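Local coordinates for protein L-serine ammonia-lyase (Rhizomucor miehei CAU432, PDB 5C3U) that belongs to the pyridoxal-phosphate dependent enzymes and binds pyridoxal-5'-phosphate between the two beta sheets of its single alpha/beta chain, at residues Thr22-Ala27 with Thr165-Asn170; Cys36-Lys41 with Val307-Thr312; Gln72-Ser77 with Gly141-Ser146; Asn80-Val85 with Ile98-Ala103. One frame throughout, in Å; residues are numbered along the deposited sequence.

Contact 1: residues Thr22-Ala27 with Thr165-Asn170; sequences TPLLHA and TQLNDN
Leu-24 on the short strand 24-26 and Gln-166 in the last turn of helix 150-166 hold the closest pair of CA atoms between the segments, 6.9 Å apart. Gln-166 spans that distance. Its CG is anti to the carbonyl carbon (chi1 -67°) and the chain runs extended beyond CG, which carries the amide to the backbone just before the strand. There NE2 donates to Thr-22 O at 2.9 Å, with an N-H...O angle of 161°; the acceptor lies in the amide plane of Gln-166, and the donor is only slightly tilted from the carbonyl plane of Thr-22. Both Gln-166 OE1 and the Thr-22 carbonyl also accept from Lys-41 NZ.

Beside this polar bridge lies an apolar part. The CD2 methyl of Leu-24 meets Leu-167 CD2 at 3.6 Å, the two leucine side chains crossing at about a right angle. Leu-24 also runs at a slant across the glutamine, its CB 3.5 Å from Gln-166 OE1. Leu-167 leaves the helix here: a Schellman motif with Asn-168 as C-prime residue closes it, and a type I' turn from Leu-167 to Asn-170 reverses the chain.

With NE2 on a carbonyl and OE1 on an ammonium group, the glutamine amide has its rotation fixed, and one uncharged side chain ties together a helix end, the backbone leading into an edge strand, and a lysine.

Contact 2: residues Cys36-Lys41 with Val307-Thr312; sequences CNVFLK and VVVLVT. With PLP (pyridoxal-5'-phosphate), chain B.
Val-38 to Lys-41 pair residue for residue with Val-307 to Leu-310 as parallel strands, inclined by 25°. Five backbone hydrogen bonds run between them, from Val-307 N on Asn-37 O at 2.7 Å to Val-311 N on Lys-41 O at 2.9 Å, the last being the most bent at 150°.

Leu-40 illustrates how the side chains knit the pair. Its CB rests 4.0 Å from Val-311 CG2. With CG anti to the carbonyl carbon (chi1 -54°) and chi2 extended, the CD2 branch comes alongside the neighbouring strand, 3.8 Å from Val-309 CB and 4.1 Å from Val-309 CG2; leucine and valine lie side by side and point the same way. Beyond them Leu-286 and Ala-285 of helix 280-290 cover this face.

On the other face Lys-41 CB sits 4.0 Å from Leu-310 CD2, while its chain bends away toward helix 150-166, a salt bridge with Glu-162 and a hydrogen bond to Gln-166. Just past the strand, Thr-312 OG1 comes within 2.7 Å of N1 of pyridoxal-5'-phosphate. Parallel strands between helical layers, meeting a cofactor at their C-terminal ends, are the hallmark of alpha/beta folds, as in the fold type II pyridoxal-phosphate enzymes.

Contact 3: residues Gln72-Ser77 with Gly141-Ser146; sequences QFVCGS and GIYVPS
In the four-stranded parallel sheet, edge strand 141-143 lies against strand 72-75, pairing Gln-72 with Gly-141, Phe-73 with Ile-142 and Val-74 with Tyr-143. The ladder has three rungs: Ile-142 N to Gln-72 O, Val-74 N to Ile-142 O, and Val-144 N to Val-74 O. In the middle rung the donor is tilted 32° from the carbonyl plane.

One face is apolar. Phe-73 and Ile-142 lie side by side, CD1 of the ring only 3.3 Å from the CG2 methyl of Ile-142, and the same CD1 reaches Val-144 CG2 at 3.7 Å. Helices 52-67 and 79-92 close over this side, placing Phe-73 against Cys-60 and Val-85.

On the other face Tyr-143 does the work. Its CG is anti to the backbone N (chi1 -165°), which swings the ring toward the neighbouring strand, with Val-74 O over one face, and carries the hydroxyl past the end of that strand. Tyr-143 OH there accepts from Gly-76 N at 2.9 Å and shares a hydrogen bond with Ser-77 OG at 2.7 Å, the serine oxygen lying in the ring plane at its edge. Ser-77 N is in turn bonded to Cys-75 SG. A water hydrogen-bonded to Ser-77 OG (2.8 Å) accepts from Ser-146 N (3.1 Å), so the two strand exits stay linked after the direct rungs have ended. Loops at the C-terminal edge of a parallel sheet commonly line the binding site in alpha/beta enzymes; here the Ser-146 side chain lies about 5 Å from pyridoxal-5'-phosphate.

Contact 4: residues Asn80-Val85 with Ile98-Ala103; sequences NTVLAV and IVVPKA. With PLP (pyridoxal-5'-phosphate), chain B.
Val-82 and Ile-98 meet without any flat side chain between them; the flat groups belong to the far end of helix segment 80-85, where the Asn-80 amide approaches the pyridine ring of pyridoxal-5'-phosphate. Neither covers the other's face. The two planes are inclined by about 31° and touch through Asn-80 ND2 and the cofactor O3, a bent hydrogen bond of 3.1 Å with an angle of 137°, O3 standing out of the amide plane. ND2 also donates to Glu-279 OE2, while OD1 accepts from Ser-315 N, so three bonds fix how the amide is turned.

Away from the cofactor, the helix packs on strand 98-100 through branched aliphatic residues. The two axes run nearly antiparallel, at 155°, and come within 9.2 Å. Ile-98 holds CG2 anti to its backbone N, and this methyl presses on Val-82 CB at 3.5 Å. Val-82 CG2 reaches on to Val-100 CG1 at 4.0 Å. One turn later, the Val-85 and Ile-98 side chains pass in opposite directions, Val-85 CG1 3.9 Å from Ile-98 CD1. Trp-126 borders Val-82 and Val-100, and Cys-75 borders Val-82 and Ile-98. Val-99 O, buried here, has no polar partner in the model.

Helix 79-92 is the connection of the beta-alpha-beta unit formed with strands 72-75 and 95-100. Its chemistry is divided accordingly: dispersion between methyl groups, which has little directional demand, seats the helix on the sheet, whereas the directional bonds gather at its first turn, where Asn-80 meets the cofactor.

How the contacts relate
The four contacts divide between two sheets. Contacts 1 and 2 belong to the mixed six-stranded one and meet across neighbouring strands, Leu-25 O lying 2.7 Å from Leu-40 N; contacts 3 and 4 share the parallel four-stranded sheet, on the opposite side of the chain's centre. Contacts 2 and 4 are buried and mainly aliphatic, though a backbone ladder holds contact 2 and methyl packing alone holds contact 4. Contacts 1 and 3 are partly buried; contact 1 depends on a glutamine amide, whereas contact 3 adds a tyrosine hydroxyl to a backbone ladder. Although their centres are 28 Å apart, contacts 2 and 4 both touch pyridoxal-5'-phosphate, which sits between the sheets.

Contact 1: residues Thr22-Ala27 with Thr165-Asn170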
# COMPACT_ATOMS: atom_id res chain seq x y z
N THR A 22 -5.40 -3.95 -13.30
CA THR A 22 -5.42 -5.17 -12.50
C THR A 22 -6.84 -5.71 -12.39
O THR A 22 -7.79 -4.93 -12.48
CB THR A 22 -4.89 -4.92 -11.08
OG1 THR A 22 -5.64 -3.85 -10.50
CG2 THR A 22 -3.41 -4.58 -11.08
N PRO A 23 -6.99 -7.02 -12.16
CA PRO A 23 -8.33 -7.61 -11.99
C PRO A 23 -9.09 -7.08 -10.78
O PRO A 23 -8.48 -6.76 -9.74
CB PRO A 23 -8.03 -9.10 -11.76
CG PRO A 23 -6.71 -9.34 -12.37
CD PRO A 23 -5.94 -8.06 -12.22
N LEU A 24 -10.41 -7.01 -10.93
CA LEU A 24 -11.31 -6.81 -9.80
C LEU A 24 -12.09 -8.12 -9.61
O LEU A 24 -13.02 -8.41 -10.35
CB LEU A 24 -12.25 -5.63 -10.03
CG LEU A 24 -13.19 -5.27 -8.87
CD1 LEU A 24 -12.44 -4.65 -7.69
CD2 LEU A 24 -14.31 -4.34 -9.31
N LEU A 25 -11.65 -8.92 -8.64
CA LEU A 25 -12.23 -10.25 -8.42
C LEU A 25 -13.39 -10.27 -7.45
O LEU A 25 -13.37 -9.61 -6.41
CB LEU A 25 -11.15 -11.24 -7.97
CG LEU A 25 -9.95 -11.51 -8.90
CD1 LEU A 25 -8.96 -12.42 -8.20
CD2 LEU A 25 -10.33 -12.08 -10.26
N HIS A 26 -14.44 -11.01 -7.81
CA HIS A 26 -15.54 -11.23 -6.90
C HIS A 26 -15.14 -12.28 -5.89
O HIS A 26 -14.47 -13.27 -6.24
CB HIS A 26 -16.77 -11.67 -7.69
CG HIS A 26 -18.02 -11.76 -6.87
ND1 HIS A 26 -18.70 -12.92 -6.70
CD2 HIS A 26 -18.72 -10.78 -6.15
CE1 HIS A 26 -19.78 -12.69 -5.92
NE2 HIS A 26 -19.79 -11.39 -5.58
N ALA A 27 -15.50 -12.06 -4.63
CA ALA A 27 -15.20 -13.00 -3.56
C ALA A 27 -16.49 -13.72 -3.12
O ALA A 27 -17.18 -13.24 -2.22
CB ALA A 27 -14.56 -12.26 -2.39
N THR A 165 -14.77 1.96 -14.06
CA THR A 165 -15.08 1.15 -15.23
C THR A 165 -15.52 -0.25 -14.81
O THR A 165 -16.59 -0.73 -15.21
CB THR A 165 -13.88 1.07 -16.19
OG1 THR A 165 -13.58 2.39 -16.65
CG2 THR A 165 -14.20 0.20 -17.38
N GLN A 166 -14.70 -0.90 -13.98
CA GLN A 166 -14.96 -2.27 -13.57
C GLN A 166 -16.26 -2.44 -12.81
O GLN A 166 -16.88 -3.50 -12.88
CB GLN A 166 -13.78 -2.81 -12.76
CG GLN A 166 -12.53 -2.95 -13.60
CD GLN A 166 -11.31 -3.32 -12.78
OE1 GLN A 166 -11.06 -2.76 -11.72
NE2 GLN A 166 -10.51 -4.24 -13.31
N LEU A 167 -16.70 -1.40 -12.10
CA LEU A 167 -17.96 -1.47 -11.36
C LEU A 167 -19.12 -0.84 -12.13
O LEU A 167 -20.18 -0.56 -11.54
CB LEU A 167 -17.83 -0.80 -10.00
CG LEU A 167 -16.93 -1.49 -8.97
CD1 LEU A 167 -16.75 -0.57 -7.78
CD2 LEU A 167 -17.54 -2.83 -8.55
N ASN A 168 -18.91 -0.59 -13.42
CA ASN A 168 -19.97 -0.09 -14.31
C ASN A 168 -20.57 1.23 -13.82
O ASN A 168 -21.78 1.43 -13.88
CB ASN A 168 -21.07 -1.14 -14.49
CG ASN A 168 -20.54 -2.48 -14.98
OD1 ASN A 168 -19.98 -2.57 -16.07
ND2 ASN A 168 -20.71 -3.52 -14.17
N ASP A 169 -19.70 2.11 -13.33
CA ASP A 169 -20.09 3.42 -12.79
C ASP A 169 -21.05 3.37 -11.57
O ASP A 169 -21.62 4.40 -11.20
CB ASP A 169 -20.63 4.32 -13.91
CG ASP A 169 -20.68 5.80 -13.52
OD1 ASP A 169 -20.06 6.19 -12.51
OD2 ASP A 169 -21.35 6.57 -14.25
N ASN A 170 -21.20 2.21 -10.95
CA ASN A 170 -21.95 2.09 -9.70
C ASN A 170 -21.03 2.34 -8.52
O ASN A 170 -20.17 1.50 -8.24
CB ASN A 170 -22.57 0.69 -9.52
CG ASN A 170 -23.59 0.35 -10.59
OD1 ASN A 170 -23.45 -0.65 -11.29
ND2 ASN A 170 -24.62 1.17 -10.71

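Contact 2: residues Cys36-Lys41 with Val307-Thr312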
# COMPACT_ATOMS: atom_id res chain seq x y z
N CYS A 36 -23.34 -9.23 1.44
CA CYS A 36 -22.91 -8.02 0.76
C CYS A 36 -21.89 -8.40 -0.30
O CYS A 36 -21.06 -9.25 -0.04
CB CYS A 36 -22.25 -7.08 1.76
SG CYS A 36 -21.67 -5.56 1.00
N ASN A 37 -21.94 -7.77 -1.47
CA ASN A 37 -20.97 -8.09 -2.53
C ASN A 37 -19.57 -7.57 -2.23
O ASN A 37 -19.37 -6.36 -2.07
CB ASN A 37 -21.42 -7.52 -3.86
CG ASN A 37 -22.59 -8.25 -4.45
OD1 ASN A 37 -22.45 -9.37 -4.94
ND2 ASN A 37 -23.75 -7.63 -4.40
N VAL A 38 -18.61 -8.48 -2.17
CA VAL A 38 -17.22 -8.14 -1.88
C VAL A 38 -16.40 -8.31 -3.15
O VAL A 38 -16.39 -9.40 -3.76
CB VAL A 38 -16.66 -9.01 -0.73
CG1 VAL A 38 -15.18 -8.74 -0.49
CG2 VAL A 38 -17.46 -8.76 0.54
N PHE A 39 -15.73 -7.22 -3.54
CA PHE A 39 -14.83 -7.24 -4.69
C PHE A 39 -13.41 -6.97 -4.22
O PHE A 39 -13.20 -6.14 -3.33
CB PHE A 39 -15.23 -6.18 -5.70
CG PHE A 39 -16.54 -6.45 -6.37
CD1 PHE A 39 -17.72 -5.89 -5.87
CD2 PHE A 39 -16.60 -7.25 -7.50
CE1 PHE A 39 -18.93 -6.14 -6.50
CE2 PHE A 39 -17.81 -7.50 -8.14
CZ PHE A 39 -18.97 -6.94 -7.63
N LEU A 40 -12.46 -7.64 -4.83
CA LEU A 40 -11.06 -7.51 -4.43
C LEU A 40 -10.26 -6.93 -5.59
O LEU A 40 -10.22 -7.52 -6.68
CB LEU A 40 -10.51 -8.88 -4.04
CG LEU A 40 -11.31 -9.65 -2.98
CD1 LEU A 40 -10.72 -11.04 -2.81
CD2 LEU A 40 -11.35 -8.90 -1.66
N LYS A 41 -9.66 -5.76 -5.36
CA LYS A 41 -8.82 -5.10 -6.38
C LYS A 41 -7.38 -5.62 -6.23
O LYS A 41 -6.72 -5.35 -5.23
CB LYS A 41 -8.91 -3.58 -6.21
CG LYS A 41 -8.16 -2.77 -7.26
CD LYS A 41 -8.60 -3.12 -8.68
CE LYS A 41 -8.12 -2.05 -9.65
NZ LYS A 41 -8.37 -2.45 -11.07
N VAL A 307 -18.82 -3.73 -1.64
CA VAL A 307 -17.64 -3.23 -0.94
C VAL A 307 -16.40 -3.66 -1.72
O VAL A 307 -16.33 -4.78 -2.23
CB VAL A 307 -17.56 -3.65 0.55
CG1 VAL A 307 -17.43 -5.16 0.70
CG2 VAL A 307 -16.41 -2.95 1.26
N VAL A 308 -15.44 -2.74 -1.84
CA VAL A 308 -14.21 -3.00 -2.60
C VAL A 308 -13.03 -3.01 -1.62
O VAL A 308 -12.88 -2.10 -0.83
CB VAL A 308 -13.94 -1.90 -3.67
CG1 VAL A 308 -12.57 -2.11 -4.32
CG2 VAL A 308 -15.02 -1.89 -4.75
N VAL A 309 -12.22 -4.07 -1.66
CA VAL A 309 -11.03 -4.13 -0.79
C VAL A 309 -9.83 -3.97 -1.69
O VAL A 309 -9.68 -4.73 -2.65
CB VAL A 309 -10.95 -5.48 -0.04
CG1 VAL A 309 -9.72 -5.53 0.87
CG2 VAL A 309 -12.23 -5.74 0.74
N LEU A 310 -8.95 -3.00 -1.37
CA LEU A 310 -7.72 -2.85 -2.15
C LEU A 310 -6.69 -3.82 -1.63
O LEU A 310 -6.18 -3.66 -0.51
CB LEU A 310 -7.19 -1.41 -2.10
CG LEU A 310 -8.15 -0.27 -2.42
CD1 LEU A 310 -7.41 1.07 -2.37
CD2 LEU A 310 -8.84 -0.45 -3.78
N VAL A 311 -6.41 -4.84 -2.44
CA VAL A 311 -5.50 -5.88 -2.02
C VAL A 311 -4.13 -5.49 -2.53
O VAL A 311 -3.77 -5.72 -3.69
CB VAL A 311 -5.92 -7.27 -2.53
CG1 VAL A 311 -4.87 -8.32 -2.15
CG2 VAL A 311 -7.28 -7.63 -1.95
N THR A 312 -3.37 -4.86 -1.64
CA THR A 312 -2.19 -4.10 -2.07
C THR A 312 -0.99 -4.96 -2.46
O THR A 312 -0.08 -4.46 -3.13
CB THR A 312 -1.82 -3.01 -1.05
OG1 THR A 312 -1.76 -3.59 0.27
CG2 THR A 312 -2.88 -1.93 -1.09
N1 PLP B . 0.11 -2.00 1.43
C2 PLP B . 1.25 -2.29 0.79
C2A PLP B . 1.65 -3.72 0.48
C3 PLP B . 2.14 -1.20 0.39
O3 PLP B . 3.32 -1.47 -0.26
C4 PLP B . 1.70 0.17 0.70
C4A PLP B . 2.54 1.31 0.29
C5 PLP B . 0.41 0.38 1.41
C6 PLP B . -0.33 -0.76 1.73
C5A PLP B . -0.11 1.78 1.77
O4P PLP B . 1.00 2.67 1.82
P PLP B . 0.97 4.29 1.97
O1P PLP B . 0.82 4.88 0.62
O2P PLP B . -0.15 4.67 2.96
O3P PLP B . 2.31 4.47 2.58

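Contact 3: residues Gln72-Ser77 with Gly141-Ser146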
# COMPACT_ATOMS: atom_id res chain seq x y z
N GLN A 72 20.33 9.23 -10.90
CA GLN A 72 20.34 8.00 -10.12
C GLN A 72 19.10 8.06 -9.26
O GLN A 72 18.84 9.09 -8.64
CB GLN A 72 21.57 7.92 -9.21
CG GLN A 72 22.91 7.95 -9.92
CD GLN A 72 23.44 9.36 -10.08
OE1 GLN A 72 23.34 10.18 -9.17
NE2 GLN A 72 24.02 9.65 -11.25
N PHE A 73 18.31 6.98 -9.23
CA PHE A 73 17.24 6.95 -8.23
C PHE A 73 17.84 6.38 -6.95
O PHE A 73 18.63 5.46 -7.01
CB PHE A 73 16.08 6.06 -8.68
CG PHE A 73 15.21 6.66 -9.75
CD1 PHE A 73 14.48 7.83 -9.50
CD2 PHE A 73 15.04 6.02 -10.96
CE1 PHE A 73 13.65 8.37 -10.48
CE2 PHE A 73 14.20 6.56 -11.94
CZ PHE A 73 13.52 7.74 -11.70
N VAL A 74 17.47 6.93 -5.80
CA VAL A 74 17.99 6.46 -4.52
C VAL A 74 16.78 6.14 -3.66
O VAL A 74 15.83 6.94 -3.58
CB VAL A 74 18.87 7.54 -3.83
CG1 VAL A 74 19.39 7.05 -2.48
CG2 VAL A 74 20.04 7.93 -4.75
N CYS A 75 16.78 4.98 -3.01
CA CYS A 75 15.63 4.62 -2.19
C CYS A 75 15.99 3.65 -1.09
O CYS A 75 16.68 2.66 -1.34
CB CYS A 75 14.51 4.03 -3.07
SG CYS A 75 12.93 3.90 -2.20
N GLY A 76 15.51 3.95 0.12
CA GLY A 76 15.54 3.00 1.24
C GLY A 76 14.19 2.90 1.96
O GLY A 76 14.12 2.37 3.08
N SER A 77 13.12 3.37 1.30
CA SER A 77 11.83 3.68 1.96
C SER A 77 10.80 2.54 1.92
O SER A 77 9.64 2.74 1.50
CB SER A 77 11.19 4.92 1.33
OG SER A 77 11.87 6.10 1.72
N GLY A 141 21.28 12.84 -8.11
CA GLY A 141 20.48 11.75 -7.54
C GLY A 141 19.12 12.27 -7.14
O GLY A 141 18.97 13.45 -6.84
N ILE A 142 18.13 11.39 -7.13
CA ILE A 142 16.79 11.79 -6.73
C ILE A 142 16.29 10.74 -5.74
O ILE A 142 16.26 9.55 -6.07
CB ILE A 142 15.83 11.92 -7.95
CG1 ILE A 142 14.38 12.05 -7.52
CG2 ILE A 142 15.97 10.75 -8.88
CD1 ILE A 142 14.07 13.39 -6.87
N TYR A 143 15.96 11.20 -4.54
CA TYR A 143 15.39 10.31 -3.54
C TYR A 143 13.92 10.02 -3.86
O TYR A 143 13.15 10.93 -4.20
CB TYR A 143 15.51 10.86 -2.10
CG TYR A 143 15.23 9.74 -1.14
CD1 TYR A 143 16.22 8.78 -0.90
CD2 TYR A 143 13.95 9.54 -0.61
CE1 TYR A 143 15.97 7.70 -0.08
CE2 TYR A 143 13.69 8.45 0.22
CZ TYR A 143 14.71 7.53 0.46
OH TYR A 143 14.50 6.41 1.26
N VAL A 144 13.53 8.75 -3.77
CA VAL A 144 12.16 8.34 -4.06
C VAL A 144 11.44 8.04 -2.75
O VAL A 144 11.73 7.04 -2.08
CB VAL A 144 12.10 7.09 -4.97
CG1 VAL A 144 10.64 6.78 -5.33
CG2 VAL A 144 12.89 7.33 -6.24
N PRO A 145 10.52 8.93 -2.35
CA PRO A 145 9.83 8.64 -1.10
C PRO A 145 8.77 7.54 -1.30
O PRO A 145 8.45 7.22 -2.44
CB PRO A 145 9.18 9.97 -0.73
CG PRO A 145 9.04 10.71 -2.02
CD PRO A 145 9.94 10.07 -3.07
N SER A 146 8.24 6.97 -0.23
CA SER A 146 7.25 5.91 -0.38
C SER A 146 5.83 6.46 -0.59
O SER A 146 5.00 5.80 -1.21
CB SER A 146 7.30 4.98 0.84
OG SER A 146 6.88 5.69 2.00
O HOH W 1 9.86 7.95 2.23

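Contact 4: residues Asn80-Val85 with Ile98-Ala103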
# COMPACT_ATOMS: atom_id res chain seq x y z
N ASN A 80 8.35 -2.58 -0.56
CA ASN A 80 7.69 -2.51 -1.86
C ASN A 80 8.09 -1.29 -2.65
O ASN A 80 8.05 -1.32 -3.88
CB ASN A 80 6.20 -2.67 -1.70
CG ASN A 80 5.88 -3.98 -1.01
OD1 ASN A 80 6.34 -5.05 -1.47
ND2 ASN A 80 5.15 -3.92 0.10
N THR A 81 8.47 -0.23 -1.94
CA THR A 81 8.98 0.96 -2.62
C THR A 81 10.29 0.64 -3.33
O THR A 81 10.44 0.94 -4.51
CB THR A 81 9.15 2.12 -1.65
OG1 THR A 81 7.94 2.22 -0.89
CG2 THR A 81 9.38 3.44 -2.43
N VAL A 82 11.22 -0.02 -2.63
CA VAL A 82 12.52 -0.28 -3.25
C VAL A 82 12.35 -1.22 -4.42
O VAL A 82 13.01 -1.04 -5.43
CB VAL A 82 13.65 -0.74 -2.28
CG1 VAL A 82 13.89 0.35 -1.22
CG2 VAL A 82 13.38 -2.11 -1.63
N LEU A 83 11.43 -2.17 -4.31
CA LEU A 83 11.21 -3.10 -5.44
C LEU A 83 10.66 -2.37 -6.68
O LEU A 83 11.04 -2.68 -7.82
CB LEU A 83 10.30 -4.26 -5.03
CG LEU A 83 11.00 -5.25 -4.09
CD1 LEU A 83 9.97 -6.11 -3.37
CD2 LEU A 83 11.94 -6.13 -4.92
N ALA A 84 9.75 -1.42 -6.46
CA ALA A 84 9.14 -0.65 -7.52
C ALA A 84 10.19 0.25 -8.16
O ALA A 84 10.26 0.34 -9.39
CB ALA A 84 7.97 0.20 -7.00
N VAL A 85 11.02 0.88 -7.34
CA VAL A 85 12.09 1.75 -7.86
C VAL A 85 13.06 0.91 -8.71
O VAL A 85 13.44 1.32 -9.82
CB VAL A 85 12.81 2.48 -6.73
CG1 VAL A 85 14.06 3.22 -7.23
CG2 VAL A 85 11.86 3.49 -6.08
N ILE A 98 19.92 1.30 -4.01
CA ILE A 98 18.87 0.81 -3.14
C ILE A 98 19.45 0.36 -1.79
O ILE A 98 20.39 -0.42 -1.77
CB ILE A 98 18.11 -0.37 -3.80
CG1 ILE A 98 17.41 0.09 -5.10
CG2 ILE A 98 17.14 -1.01 -2.82
CD1 ILE A 98 16.44 1.25 -4.93
N VAL A 99 18.91 0.87 -0.68
CA VAL A 99 19.33 0.40 0.65
C VAL A 99 18.21 -0.42 1.30
O VAL A 99 17.03 -0.00 1.35
CB VAL A 99 19.72 1.59 1.57
CG1 VAL A 99 20.24 1.10 2.92
CG2 VAL A 99 20.77 2.46 0.89
N VAL A 100 18.58 -1.58 1.86
CA VAL A 100 17.60 -2.40 2.58
C VAL A 100 18.23 -2.78 3.94
O VAL A 100 19.46 -2.74 4.06
CB VAL A 100 17.20 -3.64 1.77
CG1 VAL A 100 16.69 -3.26 0.37
CG2 VAL A 100 18.36 -4.63 1.67
N PRO A 101 17.39 -3.09 4.97
CA PRO A 101 17.93 -3.42 6.29
C PRO A 101 18.80 -4.65 6.23
O PRO A 101 18.64 -5.49 5.33
CB PRO A 101 16.68 -3.71 7.13
CG PRO A 101 15.58 -2.96 6.46
CD PRO A 101 15.92 -2.95 4.99
N LYS A 102 19.73 -4.74 7.18
CA LYS A 102 20.71 -5.82 7.24
C LYS A 102 20.12 -7.22 7.07
O LYS A 102 20.74 -8.06 6.43
CB LYS A 102 21.52 -5.75 8.54
N ALA A 103 18.92 -7.45 7.61
CA ALA A 103 18.33 -8.80 7.63
C ALA A 103 17.20 -9.06 6.60
O ALA A 103 16.34 -9.93 6.82
CB ALA A 103 17.86 -9.13 9.04
N1 PLP B . 0.11 -2.00 1.43
C2 PLP B . 1.25 -2.29 0.79
C2A PLP B . 1.65 -3.72 0.48
C3 PLP B . 2.14 -1.20 0.39
O3 PLP B . 3.32 -1.47 -0.26
C4 PLP B . 1.70 0.17 0.70
C4A PLP B . 2.54 1.31 0.29
C5 PLP B . 0.41 0.38 1.41
C6 PLP B . -0.33 -0.76 1.73
C5A PLP B . -0.11 1.78 1.77
O4P PLP B . 1.00 2.67 1.82
P PLP B . 0.97 4.29 1.97
O1P PLP B . 0.82 4.88 0.62
O2P PLP B . -0.15 4.67 2.96
O3P PLP B . 2.31 4.47 2.58